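Oxidoreductase (Listeria innocua, PDB 3E18) is of unknown function but binds NAD and is probably a dehydrogenase of the GFO/IDH/MocA oxidoreductase family. Local coordinates at residues V11-M16 with R43-Q48; L23-A26 with E31-G34; E58-D63 with D67-A72. All coordinates share one frame; numbering follows the deposited sequence.

Contact 1 (V11-M16 with R43-Q48); sequences VGYGGM and REAAAQ. With NAD (nicotinamide-adenine-dinucleotide), chain E.
The backbone N of Met16 donates to O2N, on the nicotinamide-side phosphate of NAD, at 2.8 Å and almost in a straight line (178°). The N of Gly15 reaches O1A on the adenosine-side phosphate at 3.0 Å, so two successive amides hold one phosphate each. They sit at the start of helix 15-25, whose N-terminal end would be expected to stabilise the negative charge. Gly14 has no side chain to keep the cofactor off, and its CA lies 3.2 Å from O5B of NAD. The Met16 chain bends at its second torsion and lays SD 3.7 Å from C4N of the nicotinamide ring.

Tyr13 turns the other way, toward helix 40-47. With CG anti to its N (chi1 -165°), the ring lies flat against Ala46, whose CB stands over the centre of one face, 3.7 Å from the Tyr13 ring centroid and 10° off its normal: a CH-pi contact. Alongside it, CE2 of Tyr13 lies 3.7 Å from CA of Ala46 and 4.4 Å from CB of Ala45. The N of Tyr13 also bonds OD2 of Asp37, while OD1 of that carboxylate holds NAD. Gly12, Gly14 and Gly17 match the GxGxxG pattern, and the whole is the glycine-rich strand-turn-helix of a Rossmann fold, its tyrosine packed against helix 40-47.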
loop_
_atom_site.group_PDB
_atom_site.type_symbol
_atom_site.label_atom_id
_atom_site.label_comp_id
_atom_site.label_asym_id
_atom_site.label_seq_id
_atom_site.Cartn_x
_atom_site.Cartn_y
_atom_site.Cartn_z
ATOM N N VAL A 11 -21.199 -31.711 9.548
ATOM C CA VAL A 11 -22.013 -30.942 10.499
ATOM C C VAL A 11 -22.111 -29.497 10.011
ATOM O O VAL A 11 -21.147 -28.726 10.083
ATOM C CB VAL A 11 -21.411 -30.963 11.926
ATOM C CG1 VAL A 11 -22.329 -30.257 12.901
ATOM C CG2 VAL A 11 -21.152 -32.398 12.374
ATOM N N GLY A 12 -23.288 -29.132 9.522
ATOM C CA GLY A 12 -23.478 -27.842 8.891
ATOM C C GLY A 12 -23.572 -28.073 7.397
ATOM O O GLY A 12 -22.563 -28.077 6.697
ATOM N N TYR A 13 -24.789 -28.276 6.906
ATOM C CA TYR A 13 -24.981 -28.542 5.491
ATOM C C TYR A 13 -25.357 -27.266 4.726
ATOM O O TYR A 13 -26.427 -27.162 4.113
ATOM C CB TYR A 13 -26.010 -29.658 5.297
ATOM C CG TYR A 13 -26.016 -30.239 3.905
ATOM C CD1 TYR A 13 -24.973 -31.041 3.462
ATOM C CD2 TYR A 13 -27.082 -29.989 3.032
ATOM C CE1 TYR A 13 -24.978 -31.575 2.178
ATOM C CE2 TYR A 13 -27.088 -30.503 1.750
ATOM C CZ TYR A 13 -26.046 -31.302 1.331
ATOM O OH TYR A 13 -26.068 -31.813 0.055
ATOM N N GLY A 14 -24.465 -26.286 4.764
ATOM C CA GLY A 14 -24.691 -25.042 4.041
ATOM C C GLY A 14 -23.847 -25.023 2.788
ATOM O O GLY A 14 -23.543 -26.079 2.231
ATOM N N GLY A 15 -23.459 -23.824 2.356
ATOM C CA GLY A 15 -22.628 -23.654 1.167
ATOM C C GLY A 15 -21.361 -24.498 1.146
ATOM O O GLY A 15 -21.138 -25.277 0.213
ATOM N N MET A 16 -20.541 -24.362 2.185
ATOM C CA MET A 16 -19.266 -25.064 2.234
ATOM C C MET A 16 -19.420 -26.521 2.679
ATOM O O MET A 16 -18.723 -27.407 2.179
ATOM C CB MET A 16 -18.296 -24.326 3.159
ATOM C CG MET A 16 -16.833 -24.685 2.946
ATOM S SD MET A 16 -16.216 -24.496 1.240
ATOM C CE MET A 16 -14.598 -25.231 1.419
ATOM N N ARG A 43 -31.528 -30.649 6.385
ATOM C CA ARG A 43 -31.463 -32.095 6.539
ATOM C C ARG A 43 -32.200 -32.805 5.398
ATOM O O ARG A 43 -31.708 -33.815 4.876
ATOM C CB ARG A 43 -32.013 -32.528 7.900
ATOM C CG ARG A 43 -31.098 -32.174 9.088
ATOM C CD ARG A 43 -31.446 -32.974 10.343
ATOM N NE ARG A 43 -32.832 -32.799 10.774
ATOM C CZ ARG A 43 -33.252 -31.854 11.615
ATOM N NH1 ARG A 43 -32.395 -30.982 12.135
ATOM N NH2 ARG A 43 -34.537 -31.782 11.942
ATOM N N GLU A 44 -33.357 -32.259 5.014
ATOM C CA GLU A 44 -34.137 -32.749 3.871
ATOM C C GLU A 44 -33.339 -32.624 2.581
ATOM O O GLU A 44 -33.297 -33.560 1.777
ATOM C CB GLU A 44 -35.435 -31.951 3.717
ATOM C CG GLU A 44 -36.513 -32.215 4.767
ATOM C CD GLU A 44 -37.589 -31.109 4.807
ATOM O OE1 GLU A 44 -38.340 -31.041 5.811
ATOM O OE2 GLU A 44 -37.681 -30.305 3.846
ATOM N N ALA A 45 -32.702 -31.466 2.398
ATOM C CA ALA A 45 -31.861 -31.199 1.231
ATOM C C ALA A 45 -30.698 -32.184 1.080
ATOM O O ALA A 45 -30.337 -32.544 -0.045
ATOM C CB ALA A 45 -31.353 -29.754 1.250
ATOM N N ALA A 46 -30.114 -32.616 2.200
ATOM C CA ALA A 46 -29.033 -33.606 2.180
ATOM C C ALA A 46 -29.565 -35.009 1.868
ATOM O O ALA A 46 -28.939 -35.775 1.137
ATOM C CB ALA A 46 -28.299 -33.602 3.496
ATOM N N ALA A 47 -30.728 -35.330 2.427
ATOM C CA ALA A 47 -31.412 -36.593 2.162
ATOM C C ALA A 47 -31.755 -36.718 0.674
ATOM O O ALA A 47 -31.592 -37.787 0.079
ATOM C CB ALA A 47 -32.665 -36.694 3.007
ATOM N N GLN A 48 -32.181 -35.608 0.070
ATOM C CA GLN A 48 -32.459 -35.561 -1.371
ATOM C C GLN A 48 -31.204 -35.541 -2.259
ATOM O O GLN A 48 -31.304 -35.394 -3.475
ATOM C CB GLN A 48 -33.403 -34.404 -1.706
ATOM C CG GLN A 48 -34.768 -34.574 -1.096
ATOM C CD GLN A 48 -35.836 -33.783 -1.814
ATOM O OE1 GLN A 48 -36.525 -32.957 -1.205
ATOM N NE2 GLN A 48 -35.984 -34.027 -3.121
HETATM P PA NAD E . -23.886 -21.275 5.535
HETATM O O1A NAD E . -24.068 -21.377 4.069
HETATM O O2A NAD E . -24.740 -20.263 6.181
HETATM O O5B NAD E . -24.103 -22.714 6.215
HETATM C C5B NAD E . -23.946 -22.962 7.594
HETATM C C4B NAD E . -24.856 -24.134 7.947
HETATM O O4B NAD E . -24.665 -24.535 9.291
HETATM C C3B NAD E . -26.325 -23.750 7.797
HETATM O O3B NAD E . -26.963 -24.695 6.970
HETATM C C2B NAD E . -26.865 -23.812 9.211
HETATM O O2B NAD E . -28.209 -24.232 9.266
HETATM C C1B NAD E . -25.923 -24.799 9.876
HETATM N N9A NAD E . -25.836 -24.637 11.336
HETATM C C8A NAD E . -25.868 -23.467 12.056
HETATM N N7A NAD E . -25.744 -23.768 13.371
HETATM C C5A NAD E . -25.639 -25.113 13.492
HETATM C C6A NAD E . -25.505 -25.948 14.596
HETATM N N6A NAD E . -25.278 -25.416 15.795
HETATM N N1A NAD E . -25.422 -27.319 14.405
HETATM C C2A NAD E . -25.478 -27.859 13.135
HETATM N N3A NAD E . -25.614 -27.023 12.046
HETATM C C4A NAD E . -25.695 -25.673 12.221
HETATM O O3 NAD E . -22.329 -20.952 5.847
HETATM P PN NAD E . -21.111 -21.314 4.884
HETATM O O1N NAD E . -20.865 -20.187 3.945
HETATM O O2N NAD E . -21.236 -22.698 4.376
HETATM O O5D NAD E . -19.860 -21.275 5.938
HETATM C C5D NAD E . -19.775 -22.126 7.060
HETATM C C4D NAD E . -18.314 -22.181 7.560
HETATM O O4D NAD E . -17.447 -22.475 6.480
HETATM C C3D NAD E . -17.824 -20.861 8.130
HETATM O O3D NAD E . -16.903 -21.119 9.180
HETATM C C2D NAD E . -17.063 -20.206 6.997
HETATM O O2D NAD E . -16.021 -19.406 7.507
HETATM C C1D NAD E . -16.514 -21.419 6.259
HETATM N N1N NAD E . -16.237 -21.224 4.811
HETATM C C2N NAD E . -14.971 -21.512 4.385
HETATM C C3N NAD E . -14.596 -21.376 3.053
HETATM C C7N NAD E . -13.272 -21.928 2.620
HETATM O O7N NAD E . -12.792 -21.619 1.339
HETATM N N7N NAD E . -12.571 -22.714 3.442
HETATM C C4N NAD E . -15.551 -20.963 2.113
HETATM C C5N NAD E . -16.851 -20.683 2.544
HETATM C C6N NAD E . -17.185 -20.826 3.896
#

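Contact 2 (L23-A26 with E31-G34); sequences LASA and EVHG
Helix 15-25 and strand 30-36 are the second and third elements of the beta-alpha-beta unit that opens the NAD-binding domain, and this contact joins the end of the helix to the beginning of the strand. The backbones come near at Ser25 and Glu31, whose CA atoms are 5.3 Å apart. Val32 supplies the apolar surface. Its CG1 is anti to the backbone N (chi1 -179°), which puts CG2 beside that N, facing the helix. There CG2 of Val32 meets CB of Ala24 at 4.2 Å and OG of Ser25 at 3.8 Å, so one methyl rests against two successive helix residues, one apolar and one polar.

A water bridges the same two elements through polar atoms. It donates to OG of Ser25 at 2.6 Å and accepts from the backbone N of Val32 at 3.0 Å, linking a helix side chain to a strand amide that are too far apart to bond directly. Ser25 OG is also hydrogen-bonded to the carbonyl O of Val21, one turn earlier in the helix; its torsion beside the backbone N (chi1 -64°) serves both partners. Further in, Ala24 packs on Leu8 and Val32 on Ile10, both of strand 6-11, while Tyr308 of helix 307-315 also lies on Ala24. Strand 30-36 runs parallel to strand 6-11, with Glu31, His33 and Gly34 bonded to it through the backbone. A helix packed on the two parallel strands it connects is the beta-alpha-beta crossover of the Rossmann fold.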
loop_
_atom_site.group_PDB
_atom_site.type_symbol
_atom_site.label_atom_id
_atom_site.label_comp_id
_atom_site.label_asym_id
_atom_site.label_seq_id
_atom_site.Cartn_x
_atom_site.Cartn_y
_atom_site.Cartn_z
ATOM N N LEU A 23 -15.409 -32.805 -1.618
ATOM C CA LEU A 23 -13.995 -32.783 -1.220
ATOM C C LEU A 23 -13.531 -34.025 -0.470
ATOM O O LEU A 23 -12.505 -34.618 -0.823
ATOM C CB LEU A 23 -13.677 -31.541 -0.372
ATOM C CG LEU A 23 -13.587 -30.178 -1.056
ATOM C CD1 LEU A 23 -13.345 -29.070 -0.029
ATOM C CD2 LEU A 23 -12.496 -30.185 -2.116
ATOM N N ALA A 24 -14.269 -34.411 0.569
ATOM C CA ALA A 24 -13.898 -35.573 1.386
ATOM C C ALA A 24 -13.986 -36.898 0.606
ATOM O O ALA A 24 -13.150 -37.789 0.790
ATOM C CB ALA A 24 -14.746 -35.629 2.647
ATOM N N SER A 25 -14.982 -37.007 -0.277
ATOM C CA SER A 25 -15.154 -38.186 -1.145
ATOM C C SER A 25 -14.003 -38.431 -2.125
ATOM O O SER A 25 -13.771 -39.568 -2.537
ATOM C CB SER A 25 -16.450 -38.077 -1.938
ATOM O OG SER A 25 -17.568 -38.092 -1.076
ATOM N N ALA A 26 -13.296 -37.365 -2.496
ATOM C CA ALA A 26 -12.166 -37.455 -3.415
ATOM C C ALA A 26 -10.910 -38.018 -2.754
ATOM O O ALA A 26 -9.951 -38.370 -3.442
ATOM C CB ALA A 26 -11.878 -36.090 -4.034
ATOM N N GLU A 31 -14.726 -41.598 3.651
ATOM C CA GLU A 31 -15.992 -41.362 2.978
ATOM C C GLU A 31 -16.943 -40.556 3.855
ATOM O O GLU A 31 -16.714 -40.418 5.064
ATOM C CB GLU A 31 -16.611 -42.682 2.503
ATOM C CG GLU A 31 -17.220 -43.531 3.582
ATOM C CD GLU A 31 -17.924 -44.764 3.028
ATOM O OE1 GLU A 31 -17.221 -45.729 2.642
ATOM O OE2 GLU A 31 -19.180 -44.768 2.998
ATOM N N VAL A 32 -17.990 -40.007 3.235
ATOM C CA VAL A 32 -19.000 -39.265 3.958
ATOM C C VAL A 32 -20.038 -40.257 4.454
ATOM O O VAL A 32 -20.779 -40.848 3.666
ATOM C CB VAL A 32 -19.678 -38.180 3.085
ATOM C CG1 VAL A 32 -20.706 -37.421 3.897
ATOM C CG2 VAL A 32 -18.639 -37.220 2.503
ATOM N N HIS A 33 -20.077 -40.439 5.765
ATOM C CA HIS A 33 -21.017 -41.361 6.394
ATOM C C HIS A 33 -22.409 -40.763 6.443
ATOM O O HIS A 33 -23.405 -41.480 6.400
ATOM C CB HIS A 33 -20.555 -41.681 7.807
ATOM C CG HIS A 33 -21.171 -42.919 8.378
ATOM N ND1 HIS A 33 -20.726 -44.185 8.061
ATOM C CD2 HIS A 33 -22.188 -43.086 9.255
ATOM C CE1 HIS A 33 -21.446 -45.078 8.718
ATOM N NE2 HIS A 33 -22.340 -44.436 9.447
ATOM N N GLY A 34 -22.470 -39.441 6.544
ATOM C CA GLY A 34 -23.736 -38.745 6.651
ATOM C C GLY A 34 -23.643 -37.280 7.032
ATOM O O GLY A 34 -22.559 -36.688 7.055
HETATM O O HOH W 1 -17.892 -40.302 0.273
#

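Contact 3 (E58-D63 with D67-A72); sequences EAVLAD and DAVLIA. With NAD (nicotinamide-adenine-dinucleotide), chain E.
Apolar packing carries the meeting of helix 57-62 with strand 68-71, and one methyl, CG1 of Val69, is its focus. CG1 of Val60 approaches it at 4.0 Å, and CD2 of Leu61 touches the same Val69 CG1 at 4.3 Å. The Val60 and Val69 side chains cross obliquely, their CA atoms 8.6 Å apart. Val60 holds CG1 anti to its N (chi1 175°), which extends that methyl toward the strand; Leu61 leaves the helix at an angle to the strand and comes nearer only at its branched end. Val60 also lies on Val9, and Val69 on Val92 and Ala85, so the cluster reaches the strands on both sides of 68-71 and helix 78-87.

The polar side chains lie toward the ends of the two segments, while the backbone of Val69 bonds His91 in the sheet. In the helix's last turn Ala62 N bonds Glu58 O at 2.9 Å and Asp63 N bonds Val60 O at 3.2 Å. OD1 of Asp63 is bonded to Lys65 N within the following turn, and OD2 to Tyr54 OH. Asp67 OD2 accepts from Gln7 N of strand 6-11.

Cofactor contact is confined to the far end of the strand segment, where the O of Ala72 lies 3.3 Å from C5D of NAD. A hydrophobic strand in mid-sheet, backed by helices and ending at the dinucleotide, is characteristic of the Rossmann fold.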
loop_
_atom_site.group_PDB
_atom_site.type_symbol
_atom_site.label_atom_id
_atom_site.label_comp_id
_atom_site.label_asym_id
_atom_site.label_seq_id
_atom_site.Cartn_x
_atom_site.Cartn_y
_atom_site.Cartn_z
ATOM N N GLU A 58 -26.011 -34.923 18.987
ATOM C CA GLU A 58 -25.870 -35.991 19.983
ATOM C C GLU A 58 -25.858 -37.390 19.345
ATOM O O GLU A 58 -25.070 -38.243 19.740
ATOM C CB GLU A 58 -27.002 -35.871 21.012
ATOM C CG GLU A 58 -26.940 -36.841 22.205
ATOM C CD GLU A 58 -28.167 -36.749 23.134
ATOM O OE1 GLU A 58 -29.158 -36.059 22.783
ATOM O OE2 GLU A 58 -28.138 -37.376 24.221
ATOM N N ALA A 59 -26.714 -37.613 18.347
ATOM C CA ALA A 59 -26.801 -38.910 17.652
ATOM C C ALA A 59 -25.594 -39.213 16.768
ATOM O O ALA A 59 -25.207 -40.375 16.619
ATOM C CB ALA A 59 -28.084 -38.986 16.831
ATOM N N VAL A 60 -25.007 -38.170 16.174
ATOM C CA VAL A 60 -23.759 -38.306 15.426
ATOM C C VAL A 60 -22.659 -38.776 16.366
ATOM O O VAL A 60 -21.915 -39.707 16.069
ATOM C CB VAL A 60 -23.324 -36.957 14.800
ATOM C CG1 VAL A 60 -21.961 -37.081 14.132
ATOM C CG2 VAL A 60 -24.350 -36.461 13.810
ATOM N N LEU A 61 -22.580 -38.124 17.516
ATOM C CA LEU A 61 -21.501 -38.359 18.462
ATOM C C LEU A 61 -21.645 -39.676 19.231
ATOM O O LEU A 61 -20.659 -40.235 19.702
ATOM C CB LEU A 61 -21.418 -37.179 19.425
ATOM C CG LEU A 61 -21.090 -35.786 18.865
ATOM C CD1 LEU A 61 -20.630 -34.923 20.008
ATOM C CD2 LEU A 61 -20.035 -35.808 17.760
ATOM N N ALA A 62 -22.877 -40.168 19.343
ATOM C CA ALA A 62 -23.143 -41.481 19.937
ATOM C C ALA A 62 -22.877 -42.642 18.970
ATOM O O ALA A 62 -22.752 -43.799 19.399
ATOM C CB ALA A 62 -24.577 -41.543 20.452
ATOM N N ASP A 63 -22.799 -42.338 17.672
ATOM C CA ASP A 63 -22.586 -43.357 16.645
ATOM C C ASP A 63 -21.147 -43.883 16.636
ATOM O O ASP A 63 -20.222 -43.157 16.268
ATOM C CB ASP A 63 -22.972 -42.806 15.268
ATOM C CG ASP A 63 -23.230 -43.901 14.236
ATOM O OD1 ASP A 63 -22.774 -45.045 14.419
ATOM O OD2 ASP A 63 -23.898 -43.612 13.223
ATOM N N ASP A 67 -15.995 -41.856 12.708
ATOM C CA ASP A 67 -14.618 -41.649 13.141
ATOM C C ASP A 67 -14.262 -40.176 13.292
ATOM O O ASP A 67 -13.403 -39.825 14.087
ATOM C CB ASP A 67 -13.666 -42.294 12.144
ATOM C CG ASP A 67 -13.951 -43.766 11.955
ATOM O OD1 ASP A 67 -14.039 -44.478 12.975
ATOM O OD2 ASP A 67 -14.109 -44.200 10.795
ATOM N N ALA A 68 -14.914 -39.325 12.502
ATOM C CA ALA A 68 -14.532 -37.911 12.417
ATOM C C ALA A 68 -15.717 -37.044 12.043
ATOM O O ALA A 68 -16.682 -37.523 11.437
ATOM C CB ALA A 68 -13.388 -37.731 11.417
ATOM N N VAL A 69 -15.670 -35.776 12.452
ATOM C CA VAL A 69 -16.673 -34.813 12.008
ATOM C C VAL A 69 -16.032 -33.638 11.282
ATOM O O VAL A 69 -14.908 -33.223 11.583
ATOM C CB VAL A 69 -17.617 -34.303 13.153
ATOM C CG1 VAL A 69 -18.304 -35.471 13.869
ATOM C CG2 VAL A 69 -16.872 -33.416 14.135
ATOM N N LEU A 70 -16.754 -33.137 10.291
ATOM C CA LEU A 70 -16.399 -31.901 9.616
ATOM C C LEU A 70 -17.343 -30.817 10.130
ATOM O O LEU A 70 -18.558 -30.943 9.993
ATOM C CB LEU A 70 -16.525 -32.077 8.091
ATOM C CG LEU A 70 -16.202 -30.940 7.093
ATOM C CD1 LEU A 70 -17.417 -30.084 6.841
ATOM C CD2 LEU A 70 -15.057 -30.049 7.566
ATOM N N ILE A 71 -16.784 -29.747 10.698
ATOM C CA ILE A 71 -17.598 -28.619 11.186
ATOM C C ILE A 71 -17.628 -27.464 10.195
ATOM O O ILE A 71 -16.637 -26.773 9.990
ATOM C CB ILE A 71 -17.164 -28.155 12.597
ATOM C CG1 ILE A 71 -17.391 -29.303 13.582
ATOM C CG2 ILE A 71 -17.965 -26.922 13.083
ATOM C CD1 ILE A 71 -16.498 -29.241 14.757
ATOM N N ALA A 72 -18.783 -27.275 9.568
ATOM C CA ALA A 72 -18.948 -26.189 8.612
ATOM C C ALA A 72 -20.169 -25.333 8.966
ATOM O O ALA A 72 -21.023 -25.027 8.118
ATOM C CB ALA A 72 -19.051 -26.744 7.199
HETATM P PA NAD E . -23.886 -21.275 5.535
HETATM O O1A NAD E . -24.068 -21.377 4.069
HETATM O O2A NAD E . -24.740 -20.263 6.181
HETATM O O5B NAD E . -24.103 -22.714 6.215
HETATM C C5B NAD E . -23.946 -22.962 7.594
HETATM C C4B NAD E . -24.856 -24.134 7.947
HETATM O O4B NAD E . -24.665 -24.535 9.291
HETATM C C3B NAD E . -26.325 -23.750 7.797
HETATM O O3B NAD E . -26.963 -24.695 6.970
HETATM C C2B NAD E . -26.865 -23.812 9.211
HETATM O O2B NAD E . -28.209 -24.232 9.266
HETATM C C1B NAD E . -25.923 -24.799 9.876
HETATM N N9A NAD E . -25.836 -24.637 11.336
HETATM C C8A NAD E . -25.868 -23.467 12.056
HETATM N N7A NAD E . -25.744 -23.768 13.371
HETATM C C5A NAD E . -25.639 -25.113 13.492
HETATM C C6A NAD E . -25.505 -25.948 14.596
HETATM N N6A NAD E . -25.278 -25.416 15.795
HETATM N N1A NAD E . -25.422 -27.319 14.405
HETATM C C2A NAD E . -25.478 -27.859 13.135
HETATM N N3A NAD E . -25.614 -27.023 12.046
HETATM C C4A NAD E . -25.695 -25.673 12.221
HETATM O O3 NAD E . -22.329 -20.952 5.847
HETATM P PN NAD E . -21.111 -21.314 4.884
HETATM O O1N NAD E . -20.865 -20.187 3.945
HETATM O O2N NAD E . -21.236 -22.698 4.376
HETATM O O5D NAD E . -19.860 -21.275 5.938
HETATM C C5D NAD E . -19.775 -22.126 7.060
HETATM C C4D NAD E . -18.314 -22.181 7.560
HETATM O O4D NAD E . -17.447 -22.475 6.480
HETATM C C3D NAD E . -17.824 -20.861 8.130
HETATM O O3D NAD E . -16.903 -21.119 9.180
HETATM C C2D NAD E . -17.063 -20.206 6.997
HETATM O O2D NAD E . -16.021 -19.406 7.507
HETATM C C1D NAD E . -16.514 -21.419 6.259
HETATM N N1N NAD E . -16.237 -21.224 4.811
HETATM C C2N NAD E . -14.971 -21.512 4.385
HETATM C C3N NAD E . -14.596 -21.376 3.053
HETATM C C7N NAD E . -13.272 -21.928 2.620
HETATM O O7N NAD E . -12.792 -21.619 1.339
HETATM N N7N NAD E . -12.571 -22.714 3.442
HETATM C C4N NAD E . -15.551 -20.963 2.113
HETATM C C5N NAD E . -16.851 -20.683 2.544
HETATM C C6N NAD E . -17.185 -20.826 3.896
#

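Overall arrangement
All three contacts lie in the NAD-binding Rossmann domain, their centres 13 to 14 Å from one another. Contacts 1 and 2 share helix 15-25: its start holds the NAD pyrophosphate, its end meets strand 30-36, and CE of Met16 packs on CD1 of Leu23 at 4.3 Å. Contacts 1 and 3 are stitched by the parallel sheet, with probable hydrogen bonds of 2.8 Å from Val11 N to Leu70 O and from Ala72 N to Val11 O; both touch NAD. Contact 2 stands back from the cofactor, the Ala24 side chain about 13 Å from it, and meets contact 3 where His33 NE2 lies 4.2 Å from Asp63 OD2.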